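Local atomic coordinates of PILI retraction protein PILT (Thermus thermophilus, PDB entry 5FL3), a protein that binds ADP and probably hydrolyses ATP, as a member of the type II/IV secretion ATPase family thought to power retraction of type IV pili. Residues 22-27 with 35-40; 88-93 with 103-108. All blocks are in the same frame, centred on the assembly; numbering follows the deposited sequence.

Contact 1: 22-27 with 35-40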
loop_
_atom_site.group_PDB
_atom_site.type_symbol
_atom_site.label_atom_id
_atom_site.label_comp_id
_atom_site.label_asym_id
_atom_site.label_seq_id
_atom_site.Cartn_x
_atom_site.Cartn_y
_atom_site.Cartn_z
ATOM N N ALA A 22 -6.340 9.835 18.055
ATOM C CA ALA A 22 -5.244 8.974 18.488
ATOM C C ALA A 22 -4.522 8.285 17.320
ATOM O O ALA A 22 -3.623 7.483 17.546
ATOM C CB ALA A 22 -5.761 7.925 19.466
ATOM N N ARG A 23 -4.930 8.597 16.089
ATOM C CA ARG A 23 -4.366 8.025 14.852
ATOM C C ARG A 23 -4.759 6.567 14.594
ATOM O O ARG A 23 -3.993 5.792 14.005
ATOM C CB ARG A 23 -2.841 8.148 14.831
ATOM C CG ARG A 23 -2.341 9.555 14.519
ATOM C CD ARG A 23 -0.836 9.588 14.550
ATOM N NE ARG A 23 -0.329 8.966 15.770
ATOM C CZ ARG A 23 0.418 7.868 15.791
ATOM N NH1 ARG A 23 0.753 7.272 14.649
ATOM N NH2 ARG A 23 0.839 7.371 16.951
ATOM N N ALA A 24 -5.968 6.205 15.003
ATOM C CA ALA A 24 -6.461 4.861 14.733
ATOM C C ALA A 24 -6.687 4.683 13.250
ATOM O O ALA A 24 -7.419 5.450 12.640
ATOM C CB ALA A 24 -7.756 4.583 15.490
ATOM N N SER A 25 -6.074 3.649 12.686
ATOM C CA SER A 25 -6.354 3.240 11.329
ATOM C C SER A 25 -7.607 2.364 11.272
ATOM O O SER A 25 -8.339 2.365 10.278
ATOM C CB SER A 25 -5.161 2.492 10.767
ATOM O OG SER A 25 -4.814 1.455 11.646
ATOM N N ASP A 26 -7.850 1.625 12.352
ATOM C CA ASP A 26 -8.924 0.637 12.393
ATOM C C ASP A 26 -9.537 0.594 13.783
ATOM O O ASP A 26 -8.817 0.656 14.795
ATOM C CB ASP A 26 -8.411 -0.762 12.013
ATOM C CG ASP A 26 -7.730 -0.797 10.649
ATOM O OD1 ASP A 26 -6.493 -0.589 10.569
ATOM O OD2 ASP A 26 -8.443 -1.049 9.655
ATOM N N ILE A 27 -10.860 0.498 13.823
ATOM C CA ILE A 27 -11.591 0.366 15.071
ATOM C C ILE A 27 -12.347 -0.964 15.121
ATOM O O ILE A 27 -13.158 -1.280 14.240
ATOM C CB ILE A 27 -12.584 1.535 15.269
ATOM C CG1 ILE A 27 -11.838 2.874 15.302
ATOM C CG2 ILE A 27 -13.401 1.342 16.542
ATOM C CD1 ILE A 27 -12.728 4.046 15.037
ATOM N N PRO A 35 -13.581 -1.657 23.460
ATOM C CA PRO A 35 -13.282 -0.975 22.197
ATOM C C PRO A 35 -11.780 -0.987 21.931
ATOM O O PRO A 35 -10.998 -0.577 22.778
ATOM C CB PRO A 35 -13.806 0.444 22.433
ATOM C CG PRO A 35 -14.925 0.261 23.392
ATOM C CD PRO A 35 -14.463 -0.848 24.324
ATOM N N THR A 36 -11.386 -1.490 20.769
ATOM C CA THR A 36 -9.985 -1.770 20.484
ATOM C C THR A 36 -9.559 -1.049 19.219
ATOM O O THR A 36 -10.277 -1.052 18.212
ATOM C CB THR A 36 -9.746 -3.282 20.342
ATOM O OG1 THR A 36 -9.991 -3.920 21.608
ATOM C CG2 THR A 36 -8.309 -3.587 19.848
ATOM N N VAL A 37 -8.402 -0.402 19.262
ATOM C CA VAL A 37 -7.981 0.311 18.080
ATOM C C VAL A 37 -6.702 -0.292 17.537
ATOM O O VAL A 37 -5.896 -0.875 18.273
ATOM C CB VAL A 37 -7.777 1.813 18.354
ATOM C CG1 VAL A 37 -9.077 2.449 18.848
ATOM C CG2 VAL A 37 -6.659 2.010 19.350
ATOM N N ARG A 38 -6.546 -0.171 16.228
ATOM C CA ARG A 38 -5.283 -0.454 15.590
ATOM C C ARG A 38 -4.555 0.880 15.366
ATOM O O ARG A 38 -5.055 1.750 14.645
ATOM C CB ARG A 38 -5.535 -1.214 14.295
ATOM C CG ARG A 38 -4.361 -1.363 13.400
ATOM C CD ARG A 38 -4.609 -2.485 12.421
ATOM N NE ARG A 38 -3.828 -3.639 12.818
ATOM C CZ ARG A 38 -4.298 -4.857 13.035
ATOM N NH1 ARG A 38 -5.579 -5.150 12.872
ATOM N NH2 ARG A 38 -3.451 -5.789 13.401
ATOM N N ILE A 39 -3.408 1.050 16.033
ATOM C CA ILE A 39 -2.539 2.226 15.877
ATOM C C ILE A 39 -1.126 1.786 15.553
ATOM O O ILE A 39 -0.604 0.877 16.196
ATOM C CB ILE A 39 -2.472 3.098 17.154
ATOM C CG1 ILE A 39 -3.851 3.631 17.536
ATOM C CG2 ILE A 39 -1.496 4.247 16.967
ATOM C CD1 ILE A 39 -3.905 4.216 18.956
ATOM N N ASP A 40 -0.506 2.438 14.572
ATOM C CA ASP A 40 0.821 2.050 14.076
ATOM C C ASP A 40 0.946 0.538 13.877
ATOM O O ASP A 40 1.970 -0.050 14.226
ATOM C CB ASP A 40 1.933 2.537 15.025
ATOM C CG ASP A 40 1.970 4.058 15.158
ATOM O OD1 ASP A 40 1.709 4.750 14.144
ATOM O OD2 ASP A 40 2.238 4.553 16.285
HETATM O O HOH W 1 -2.096 4.441 12.932
#

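Contact 2: 88-93 with 103-108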
loop_
_atom_site.group_PDB
_atom_site.type_symbol
_atom_site.label_atom_id
_atom_site.label_comp_id
_atom_site.label_asym_id
_atom_site.label_seq_id
_atom_site.Cartn_x
_atom_site.Cartn_y
_atom_site.Cartn_z
ATOM N N ALA A 88 -13.899 12.354 10.303
ATOM C CA ALA A 88 -13.382 11.242 9.529
ATOM C C ALA A 88 -14.454 10.639 8.656
ATOM O O ALA A 88 -15.658 10.829 8.893
ATOM C CB ALA A 88 -12.816 10.180 10.440
ATOM N N ARG A 89 -13.994 9.910 7.643
ATOM C CA ARG A 89 -14.827 9.013 6.852
ATOM C C ARG A 89 -14.424 7.589 7.160
ATOM O O ARG A 89 -13.219 7.275 7.204
ATOM C CB ARG A 89 -14.683 9.278 5.355
ATOM C CG ARG A 89 -14.929 10.711 4.925
ATOM C CD ARG A 89 -15.477 10.741 3.514
ATOM N NE ARG A 89 -15.505 12.089 2.956
ATOM C CZ ARG A 89 -15.980 12.389 1.747
ATOM N NH1 ARG A 89 -16.488 11.435 0.963
ATOM N NH2 ARG A 89 -15.957 13.649 1.321
ATOM N N PHE A 90 -15.436 6.741 7.367
ATOM C CA PHE A 90 -15.264 5.330 7.709
ATOM C C PHE A 90 -15.919 4.434 6.681
ATOM O O PHE A 90 -16.992 4.741 6.178
ATOM C CB PHE A 90 -15.874 5.000 9.084
ATOM C CG PHE A 90 -15.354 5.842 10.220
ATOM C CD1 PHE A 90 -14.216 5.457 10.930
ATOM C CD2 PHE A 90 -16.013 7.008 10.596
ATOM C CE1 PHE A 90 -13.730 6.229 11.996
ATOM C CE2 PHE A 90 -15.532 7.796 11.659
ATOM C CZ PHE A 90 -14.386 7.402 12.355
ATOM N N ARG A 91 -15.283 3.310 6.375
ATOM C CA ARG A 91 -16.001 2.192 5.795
ATOM C C ARG A 91 -16.175 1.186 6.928
ATOM O O ARG A 91 -15.258 0.962 7.709
ATOM C CB ARG A 91 -15.262 1.582 4.598
ATOM C CG ARG A 91 -15.404 2.365 3.294
ATOM C CD ARG A 91 -15.752 1.444 2.119
ATOM N NE ARG A 91 -17.134 0.971 2.195
ATOM C CZ ARG A 91 -18.155 1.472 1.496
ATOM N NH1 ARG A 91 -17.954 2.453 0.629
ATOM N NH2 ARG A 91 -19.383 0.976 1.654
ATOM N N CYS A 92 -17.361 0.605 7.033
ATOM C CA CYS A 92 -17.708 -0.207 8.189
ATOM C C CYS A 92 -18.188 -1.584 7.786
ATOM O O CYS A 92 -18.988 -1.738 6.865
ATOM C CB CYS A 92 -18.789 0.485 9.033
ATOM S SG CYS A 92 -18.368 2.182 9.455
ATOM N N ASN A 93 -17.695 -2.585 8.500
ATOM C CA ASN A 93 -18.145 -3.931 8.292
ATOM C C ASN A 93 -18.826 -4.464 9.525
ATOM O O ASN A 93 -18.198 -4.719 10.548
ATOM C CB ASN A 93 -16.987 -4.823 7.878
ATOM C CG ASN A 93 -16.859 -4.911 6.388
ATOM O OD1 ASN A 93 -17.524 -5.735 5.741
ATOM N ND2 ASN A 93 -16.029 -4.036 5.816
ATOM N N LEU A 103 -18.348 -5.156 14.809
ATOM C CA LEU A 103 -18.199 -3.975 13.989
ATOM C C LEU A 103 -16.728 -3.682 13.761
ATOM O O LEU A 103 -15.931 -3.628 14.706
ATOM C CB LEU A 103 -18.888 -2.791 14.658
ATOM C CG LEU A 103 -19.470 -1.671 13.799
ATOM C CD1 LEU A 103 -20.435 -2.247 12.795
ATOM C CD2 LEU A 103 -20.158 -0.621 14.679
ATOM N N VAL A 104 -16.350 -3.532 12.499
ATOM C CA VAL A 104 -14.987 -3.142 12.185
ATOM C C VAL A 104 -15.043 -1.912 11.307
ATOM O O VAL A 104 -15.608 -1.942 10.220
ATOM C CB VAL A 104 -14.187 -4.254 11.480
ATOM C CG1 VAL A 104 -12.804 -3.736 11.141
ATOM C CG2 VAL A 104 -14.081 -5.485 12.371
ATOM N N MET A 105 -14.472 -0.824 11.804
ATOM C CA MET A 105 -14.516 0.444 11.110
ATOM C C MET A 105 -13.125 0.825 10.630
ATOM O O MET A 105 -12.177 0.821 11.427
ATOM C CB MET A 105 -15.073 1.510 12.036
ATOM C CG MET A 105 -16.293 1.033 12.769
ATOM S SD MET A 105 -17.015 2.325 13.779
ATOM C CE MET A 105 -17.277 3.622 12.570
ATOM N N ARG A 106 -12.993 1.128 9.339
ATOM C CA ARG A 106 -11.716 1.620 8.802
ATOM C C ARG A 106 -11.764 3.122 8.501
ATOM O O ARG A 106 -12.706 3.612 7.867
ATOM C CB ARG A 106 -11.335 0.850 7.538
ATOM C CG ARG A 106 -10.046 1.328 6.893
ATOM C CD ARG A 106 -9.734 0.490 5.666
ATOM N NE ARG A 106 -10.899 0.426 4.784
ATOM C CZ ARG A 106 -11.193 1.343 3.864
ATOM N NH1 ARG A 106 -10.394 2.397 3.698
ATOM N NH2 ARG A 106 -12.283 1.210 3.113
ATOM N N VAL A 107 -10.764 3.865 8.953
ATOM C CA VAL A 107 -10.736 5.288 8.633
ATOM C C VAL A 107 -10.215 5.516 7.215
ATOM O O VAL A 107 -9.144 5.044 6.878
ATOM C CB VAL A 107 -9.864 6.084 9.617
ATOM C CG1 VAL A 107 -9.941 7.597 9.305
ATOM C CG2 VAL A 107 -10.279 5.789 11.057
ATOM N N VAL A 108 -10.992 6.206 6.383
ATOM C CA VAL A 108 -10.548 6.620 5.047
ATOM C C VAL A 108 -9.915 7.989 5.211
ATOM O O VAL A 108 -10.628 8.960 5.444
ATOM C CB VAL A 108 -11.730 6.704 4.028
ATOM C CG1 VAL A 108 -11.223 6.818 2.599
ATOM C CG2 VAL A 108 -12.679 5.509 4.171
#

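Contact 1: 22-27 with 35-40
Asp26 and Arg38 form an antiparallel hydrogen-bonded pair in which Arg38 N reaches Asp26 O at 2.8 Å, and Ile27 and Val37 follow as a non-hydrogen-bonded pair. Instead of Arg38 O bonding back to Asp26, it accepts the amide of Ser25, 2.9 Å from Ser25 N to Arg38 O, with the N nearly in line with the carbonyl. The short hydroxyl of Ser25 can lie near both that oxygen and Asp26 OD1, and the side chain is small enough to sit beside the nucleotide. Asp26 and Arg38 run side by side in the same direction, so that the aliphatic part of the arginine, through CD, passes 3.3 Å from Asp26 OD1. The charged ends do not pair here, and Arg38 NE bonds to Gly41 O instead. These two strands, 26-30 and 36-39, make a beta hairpin that follows the N-terminal helix 11-21, and Ser25 touches the bound ADP. Arg23 closes that helix in a Schellman motif with positive phi. Its chain, bent at chi3 (-49°), turns the guanidinium toward Asp40, which it grips end-on in a salt bridge of two hydrogen bonds: Arg23 NH1 lies 2.7 Å from Asp40 OD1 and NH2 takes OD2, both on the syn side, with the two planes 35° apart. Over one face of the guanidinium lies Ile39 CG2, 3.9 Å from Arg23 NH2, while Ile39 CD1 approaches the carbonyl of Ala22. A water spans the two backbones, donating to Arg23 O and accepting from Asp40 N. On the apolar side, the small Ala24 lets Val37 come close, CB to CB at 4.0 Å, and Val37 and Ile27 are also covered by Met19 of the helix.

Contact 2: 88-93 with 103-108
Met105 turns at chi3 (55°), which swings its CE over the ring of Phe90, itself set with CG anti to the carbonyl carbon. The methyl stands 4.0 Å from the ring centroid, offset toward the rim, in a CH-pi contact, while Met105 SD lies above the same face at a greater distance, a Met-aromatic arrangement. Cys92, two residues beyond Phe90 and on the same face of the sheet, touches the same methyl with SG, 3.6 Å from Met105 CE. Val107 runs alongside Phe90 and brings CG2 to within 3.6 Å of Phe90 CE1; its CG1 meets Ala88 CB. A flexible thioether, a flat ring and a branched valine thus interlock, and the apolar face that they form turns to helix 11-21, where Val20 touches Phe90 and Leu16 touches Met105. The other face mixes arginines with Asn93, Val104 and Val108. Arg106 bends at chi3 so that its NH2 lies 3.3 Å from Arg91 CG, against the aliphatic part of that arginine, and the two guanidinium planes are 23° apart. Each has its own anchor: Arg91 NE pairs with Asp79, and Arg106 NH1 with Glu173 and Ile172 O, which probably offsets their like charge. Val108 CG2 closes over the backbone of Arg89 on this side. The backbones are tied at Arg91 and Arg106, where Arg106 N gives a nearly straight bond of 2.8 Å to Arg91 O, and at Asn93 and Val104, where Asn93 N lies 2.8 Å from Val104 O. Between these pairs, the CA hydrogens of Cys92 and Met105 point to Val104 O and Arg91 O. Strands 88-97 and 100-108 form a twisted antiparallel beta hairpin, with one apolar and one largely polar face, in the sheet backed by helix 11-21.

Contact 1 comes first along the chain and closes before contact 2 opens; their centres lie 11 Å apart on the same side of the chain's centre. Each joins the two strands of a beta hairpin, and both belong to one antiparallel six-stranded sheet, where strands 26-30 and 100-108 are neighbours. The seam between them is probably hydrogen-bonded: Ile27 N to Met105 O at 2.8 Å and Ser25 O to Val107 N. Ile27 also packs on Phe90, so the two hairpins share one apolar face against helix 11-21. This sheet is separate from the mixed sheet that carries the P-loop, yet it borders the nucleotide site, contact 1 touching ADP at Ser25 and the Arg106 side chain of contact 2 about 8 Å from it.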